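Local coordinates for protein phospholipase A1 (Streptomyces albidoflavus, PDB 4HYQ) that hydrolyses glycerophospholipids as a phospholipase A1, most probably releasing the sn-1 fatty acid, and belongs to the GDSL-like lipases of the SGNH hydrolase clan, at residues Asn83-Ala88 with Lys110-Ser115; Ala135-Leu140 with His182-Gly187. All blocks are in the same frame, centred on the assembly; numbering follows the deposited sequence.

Contact 1 (Asn83-Ala88 with Lys110-Ser115); sequences NDAGFA and KAFVES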
loop_
_atom_site.group_PDB
_atom_site.type_symbol
_atom_site.label_atom_id
_atom_site.label_comp_id
_atom_site.label_asym_id
_atom_site.label_seq_id
_atom_site.Cartn_x
_atom_site.Cartn_y
_atom_site.Cartn_z
ATOM N N ASN A 83 -3.028 -7.269 -2.288
ATOM C CA ASN A 83 -2.901 -8.365 -3.246
ATOM C C ASN A 83 -3.460 -9.690 -2.734
ATOM O O ASN A 83 -3.883 -10.536 -3.529
ATOM C CB ASN A 83 -1.443 -8.534 -3.690
ATOM C CG ASN A 83 -0.940 -7.334 -4.484
ATOM O OD1 ASN A 83 -1.571 -6.907 -5.458
ATOM N ND2 ASN A 83 0.195 -6.791 -4.075
ATOM N N ASP A 84 -3.473 -9.892 -1.419
ATOM C CA ASP A 84 -4.064 -11.132 -0.905
ATOM C C ASP A 84 -5.536 -11.138 -1.294
ATOM O O ASP A 84 -6.091 -12.173 -1.648
ATOM C CB ASP A 84 -3.985 -11.203 0.622
ATOM C CG ASP A 84 -2.592 -11.535 1.126
ATOM O OD1 ASP A 84 -2.394 -12.655 1.649
ATOM O OD2 ASP A 84 -1.701 -10.681 1.004
ATOM N N ALA A 85 -6.158 -9.967 -1.224
ATOM C CA ALA A 85 -7.577 -9.838 -1.534
ATOM C C ALA A 85 -7.858 -9.737 -3.025
ATOM O O ALA A 85 -9.011 -9.542 -3.426
ATOM C CB ALA A 85 -8.161 -8.631 -0.808
ATOM N N GLY A 86 -6.804 -9.864 -3.831
ATOM C CA GLY A 86 -6.931 -9.825 -5.286
ATOM C C GLY A 86 -7.365 -8.520 -5.921
ATOM O O GLY A 86 -8.022 -8.520 -6.964
ATOM N N PHE A 87 -6.980 -7.392 -5.347
ATOM C CA PHE A 87 -7.436 -6.149 -5.940
ATOM C C PHE A 87 -6.918 -5.845 -7.340
ATOM O O PHE A 87 -7.578 -5.128 -8.092
ATOM C CB PHE A 87 -7.243 -4.994 -4.953
ATOM C CG PHE A 87 -8.329 -4.955 -3.905
ATOM C CD1 PHE A 87 -8.040 -5.092 -2.555
ATOM C CD2 PHE A 87 -9.665 -4.882 -4.296
ATOM C CE1 PHE A 87 -9.069 -5.167 -1.608
ATOM C CE2 PHE A 87 -10.694 -4.956 -3.360
ATOM C CZ PHE A 87 -10.390 -5.100 -2.011
ATOM N N ALA A 88 -5.774 -6.406 -7.718
ATOM C CA ALA A 88 -5.280 -6.194 -9.077
ATOM C C ALA A 88 -6.241 -6.907 -10.046
ATOM O O ALA A 88 -6.571 -6.374 -11.104
ATOM C CB ALA A 88 -3.874 -6.745 -9.229
ATOM N N LYS A 110 -14.408 -8.098 -1.099
ATOM C CA LYS A 110 -14.801 -7.582 0.212
ATOM C C LYS A 110 -15.077 -8.722 1.183
ATOM O O LYS A 110 -14.762 -8.609 2.372
ATOM C CB LYS A 110 -16.026 -6.679 0.087
ATOM C CG LYS A 110 -15.734 -5.409 -0.706
ATOM C CD LYS A 110 -16.972 -4.579 -0.937
ATOM C CE LYS A 110 -17.409 -3.872 0.333
ATOM N NZ LYS A 110 -18.624 -3.058 0.078
ATOM N N ALA A 111 -15.644 -9.824 0.693
ATOM C CA ALA A 111 -15.936 -10.952 1.577
ATOM C C ALA A 111 -14.641 -11.556 2.106
ATOM O O ALA A 111 -14.578 -11.980 3.257
ATOM C CB ALA A 111 -16.752 -12.019 0.843
ATOM N N PHE A 112 -13.614 -11.594 1.261
ATOM C CA PHE A 112 -12.308 -12.135 1.641
ATOM C C PHE A 112 -11.665 -11.206 2.665
ATOM O O PHE A 112 -11.052 -11.658 3.634
ATOM C CB PHE A 112 -11.404 -12.238 0.407
ATOM C CG PHE A 112 -9.983 -12.631 0.719
ATOM C CD1 PHE A 112 -9.581 -13.959 0.640
ATOM C CD2 PHE A 112 -9.045 -11.665 1.088
ATOM C CE1 PHE A 112 -8.261 -14.325 0.933
ATOM C CE2 PHE A 112 -7.730 -12.018 1.383
ATOM C CZ PHE A 112 -7.335 -13.356 1.300
ATOM N N VAL A 113 -11.807 -9.906 2.440
ATOM C CA VAL A 113 -11.237 -8.903 3.333
ATOM C C VAL A 113 -11.793 -9.032 4.744
ATOM O O VAL A 113 -11.051 -8.905 5.714
ATOM C CB VAL A 113 -11.503 -7.472 2.806
ATOM C CG1 VAL A 113 -11.240 -6.438 3.907
ATOM C CG2 VAL A 113 -10.607 -7.190 1.597
ATOM N N GLU A 114 -13.091 -9.297 4.860
ATOM C CA GLU A 114 -13.719 -9.429 6.175
ATOM C C GLU A 114 -13.448 -10.751 6.873
ATOM O O GLU A 114 -13.209 -10.786 8.081
ATOM C CB GLU A 114 -15.242 -9.301 6.065
ATOM C CG GLU A 114 -15.755 -7.981 5.549
ATOM C CD GLU A 114 -17.255 -8.021 5.306
ATOM O OE1 GLU A 114 -18.006 -8.293 6.269
ATOM O OE2 GLU A 114 -17.678 -7.791 4.151
ATOM N N SER A 115 -13.475 -11.837 6.112
ATOM C CA SER A 115 -13.337 -13.168 6.687
ATOM C C SER A 115 -11.983 -13.848 6.707
ATOM O O SER A 115 -11.718 -14.672 7.580
ATOM C CB SER A 115 -14.305 -14.112 5.983
ATOM O OG SER A 115 -13.823 -14.419 4.680
#
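Phe112 lays one face of its ring against the backbone carbonyl of Asp84, with CZ 3.4 Å from Asp84 O, while its CD2 meets the alpha carbon of Ala85 at 3.5 Å. The Phe112 CA-CB bond points toward the turn, and CG anti to the backbone N (chi1 173°) extends the ring along it to Asp84 and Ala85. Asp84 CB lies just beyond the rim of the ring, 3.9 Å from Phe112 CE2. Beside this, the Ala85 methyl rests against two side chains of 110-115: its CB is 3.7 Å from Phe112 CD2 and equally far from CG2 of Val113. The same Val113 methyl reaches on to Phe87, 4.1 Å from CE1, the two side chains crossing at about a right angle. No hydrogen bond joins the segments, so packing alone links them. The presented backbone is a type I turn, closed by Gly86 N to Asn83 O at 3.0 Å; Gly86, with positive phi, is then the N-cap of helix 87-96. Farther out, the Asp84 carboxylate is held through OD1 by Thr58 and by a salt bridge to Arg120, and Asn83 ND2 bonds Ala56 O. The contact thus sets the turn leading into helix 87-96 against the C-terminal end of helix 99-115, with Leu117 and Arg120 of helix 117-131 beside Phe112, and helix 158-181 meeting Phe87 at Ala167 and Val113 at Val174.

Contact 2 (Ala135-Leu140 with His182-Gly187); sequences ANVVVL and HGYAYG
Val137 sits over one face of the Tyr184 ring in a CH-pi contact, its CB 3.6 Å from the ring centroid and 15° off the normal. Both its methyls lie over that same face, CG1 3.7 Å from Tyr184 CD1 and CG2 3.7 Å from Tyr184 CE2. The His182 CB covers the opposite face, and Val139 CG2 adds a contact at Tyr184 CD1. With CG beside its own backbone N (chi1 -65°), the tyrosine lies alongside Val137, and its hydroxyl bonds Tyr125 O of helix 117-131. An alanine at Tyr184 is likely to open a gap between Val137 and His182 and leave Tyr125 O without this donor. Next to the ring the backbones pair in parallel: Ala185 N gives a bond to Val137 O (2.9 Å), Val139 N one to Ala185 O, nearly straight (N-H...O 170°), and Gly187 N one to Val139 O (2.8 Å). At the polar end a water accepts from Val137 N and donates to the carbonyl of Gly183, the positive-phi residue of the Schellman motif that ends helix 158-181. Strand 136-140, that helix and edge strand 185-187 form a beta-alpha-beta crossover, as expected in the three-layer alpha/beta/alpha fold of SGNH hydrolases.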
loop_
_atom_site.group_PDB
_atom_site.type_symbol
_atom_site.label_atom_id
_atom_site.label_comp_id
_atom_site.label_asym_id
_atom_site.label_seq_id
_atom_site.Cartn_x
_atom_site.Cartn_y
_atom_site.Cartn_z
ATOM N N ALA A 135 11.048 -2.526 17.824
ATOM C CA ALA A 135 10.720 -1.547 16.799
ATOM C C ALA A 135 9.347 -0.914 16.859
ATOM O O ALA A 135 8.366 -1.546 17.259
ATOM C CB ALA A 135 10.905 -2.179 15.409
ATOM N N ASN A 136 9.299 0.351 16.457
ATOM C CA ASN A 136 8.034 1.064 16.344
ATOM C C ASN A 136 7.600 0.563 14.959
ATOM O O ASN A 136 8.387 0.624 14.014
ATOM C CB ASN A 136 8.265 2.576 16.327
ATOM C CG ASN A 136 6.998 3.352 16.034
ATOM O OD1 ASN A 136 5.927 2.989 16.495
ATOM N ND2 ASN A 136 7.120 4.430 15.273
ATOM N N VAL A 137 6.384 0.038 14.852
ATOM C CA VAL A 137 5.886 -0.490 13.581
ATOM C C VAL A 137 4.754 0.391 13.081
ATOM O O VAL A 137 3.777 0.635 13.797
ATOM C CB VAL A 137 5.367 -1.929 13.742
ATOM C CG1 VAL A 137 4.877 -2.470 12.394
ATOM C CG2 VAL A 137 6.471 -2.832 14.289
ATOM N N VAL A 138 4.907 0.897 11.864
ATOM C CA VAL A 138 3.904 1.756 11.261
ATOM C C VAL A 138 3.290 0.999 10.082
ATOM O O VAL A 138 3.999 0.646 9.129
ATOM C CB VAL A 138 4.540 3.056 10.733
ATOM C CG1 VAL A 138 3.478 3.945 10.093
ATOM C CG2 VAL A 138 5.236 3.796 11.875
ATOM N N VAL A 139 1.990 0.719 10.160
ATOM C CA VAL A 139 1.304 0.027 9.066
ATOM C C VAL A 139 0.547 1.119 8.328
ATOM O O VAL A 139 -0.322 1.778 8.903
ATOM C CB VAL A 139 0.293 -1.037 9.584
ATOM C CG1 VAL A 139 -0.386 -1.733 8.408
ATOM C CG2 VAL A 139 1.007 -2.072 10.442
ATOM N N LEU A 140 0.880 1.336 7.056
ATOM C CA LEU A 140 0.197 2.374 6.304
ATOM C C LEU A 140 -0.922 1.753 5.493
ATOM O O LEU A 140 -0.768 0.661 4.948
ATOM C CB LEU A 140 1.183 3.122 5.386
ATOM C CG LEU A 140 2.270 3.925 6.124
ATOM C CD1 LEU A 140 3.437 3.004 6.443
ATOM C CD2 LEU A 140 2.758 5.089 5.268
ATOM N N HIS A 182 -2.282 -4.748 17.721
ATOM C CA HIS A 182 -0.883 -5.103 17.953
ATOM C C HIS A 182 -0.064 -3.923 18.486
ATOM O O HIS A 182 1.150 -4.035 18.642
ATOM C CB HIS A 182 -0.240 -5.618 16.648
ATOM C CG HIS A 182 -0.763 -6.946 16.184
ATOM N ND1 HIS A 182 -0.036 -8.115 16.295
ATOM C CD2 HIS A 182 -1.931 -7.288 15.589
ATOM C CE1 HIS A 182 -0.734 -9.116 15.790
ATOM N NE2 HIS A 182 -1.891 -8.640 15.355
ATOM N N GLY A 183 -0.717 -2.792 18.749
ATOM C CA GLY A 183 0.003 -1.632 19.252
ATOM C C GLY A 183 0.840 -0.950 18.186
ATOM O O GLY A 183 1.811 -0.248 18.483
ATOM N N TYR A 184 0.469 -1.178 16.928
ATOM C CA TYR A 184 1.163 -0.577 15.794
ATOM C C TYR A 184 0.468 0.710 15.403
ATOM O O TYR A 184 -0.733 0.862 15.630
ATOM C CB TYR A 184 1.103 -1.516 14.586
ATOM C CG TYR A 184 1.836 -2.820 14.742
ATOM C CD1 TYR A 184 1.725 -3.812 13.769
ATOM C CD2 TYR A 184 2.717 -3.037 15.805
ATOM C CE1 TYR A 184 2.476 -4.976 13.843
ATOM C CE2 TYR A 184 3.477 -4.197 15.885
ATOM C CZ TYR A 184 3.358 -5.163 14.897
ATOM O OH TYR A 184 4.158 -6.288 14.925
ATOM N N ALA A 185 1.217 1.632 14.812
ATOM C CA ALA A 185 0.627 2.884 14.350
ATOM C C ALA A 185 -0.081 2.573 13.038
ATOM O O ALA A 185 0.317 1.647 12.323
ATOM C CB ALA A 185 1.709 3.926 14.102
ATOM N N TYR A 186 -1.150 3.312 12.756
ATOM C CA TYR A 186 -1.869 3.163 11.496
ATOM C C TYR A 186 -1.682 4.469 10.740
ATOM O O TYR A 186 -1.997 5.542 11.261
ATOM C CB TYR A 186 -3.367 2.933 11.703
ATOM C CG TYR A 186 -4.157 3.027 10.403
ATOM C CD1 TYR A 186 -4.018 2.057 9.400
ATOM C CD2 TYR A 186 -5.022 4.096 10.170
ATOM C CE1 TYR A 186 -4.733 2.161 8.187
ATOM C CE2 TYR A 186 -5.739 4.209 8.969
ATOM C CZ TYR A 186 -5.586 3.237 7.986
ATOM O OH TYR A 186 -6.303 3.357 6.807
ATOM N N GLY A 187 -1.165 4.375 9.517
ATOM C CA GLY A 187 -0.957 5.558 8.694
ATOM C C GLY A 187 -2.182 5.768 7.817
ATOM O O GLY A 187 -2.467 4.946 6.950
HETATM O O HOH W 1 4.716 -0.233 17.421
#

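Contact 2 is a buried contact that adds the outermost strand 185-187 to the five-stranded parallel sheet, whereas contact 1 is only partly buried and lies among helices, beyond the C-terminal end of strand 136-140. Their centres are about 21 Å apart, with nearest atoms about 11 Å apart, and they follow one another in sequence without touching. Helices 117-131 and 158-181 pack against side chains of both, so the same two helices connect the pairs. The chemistry differs with place: 83-88 and 110-115 meet by packing without a hydrogen bond between them, whereas 135-140 and 182-187 combine packing with strand-to-strand hydrogen bonds. Each uses an aromatic ring, one against polar backbone and one between aliphatic groups.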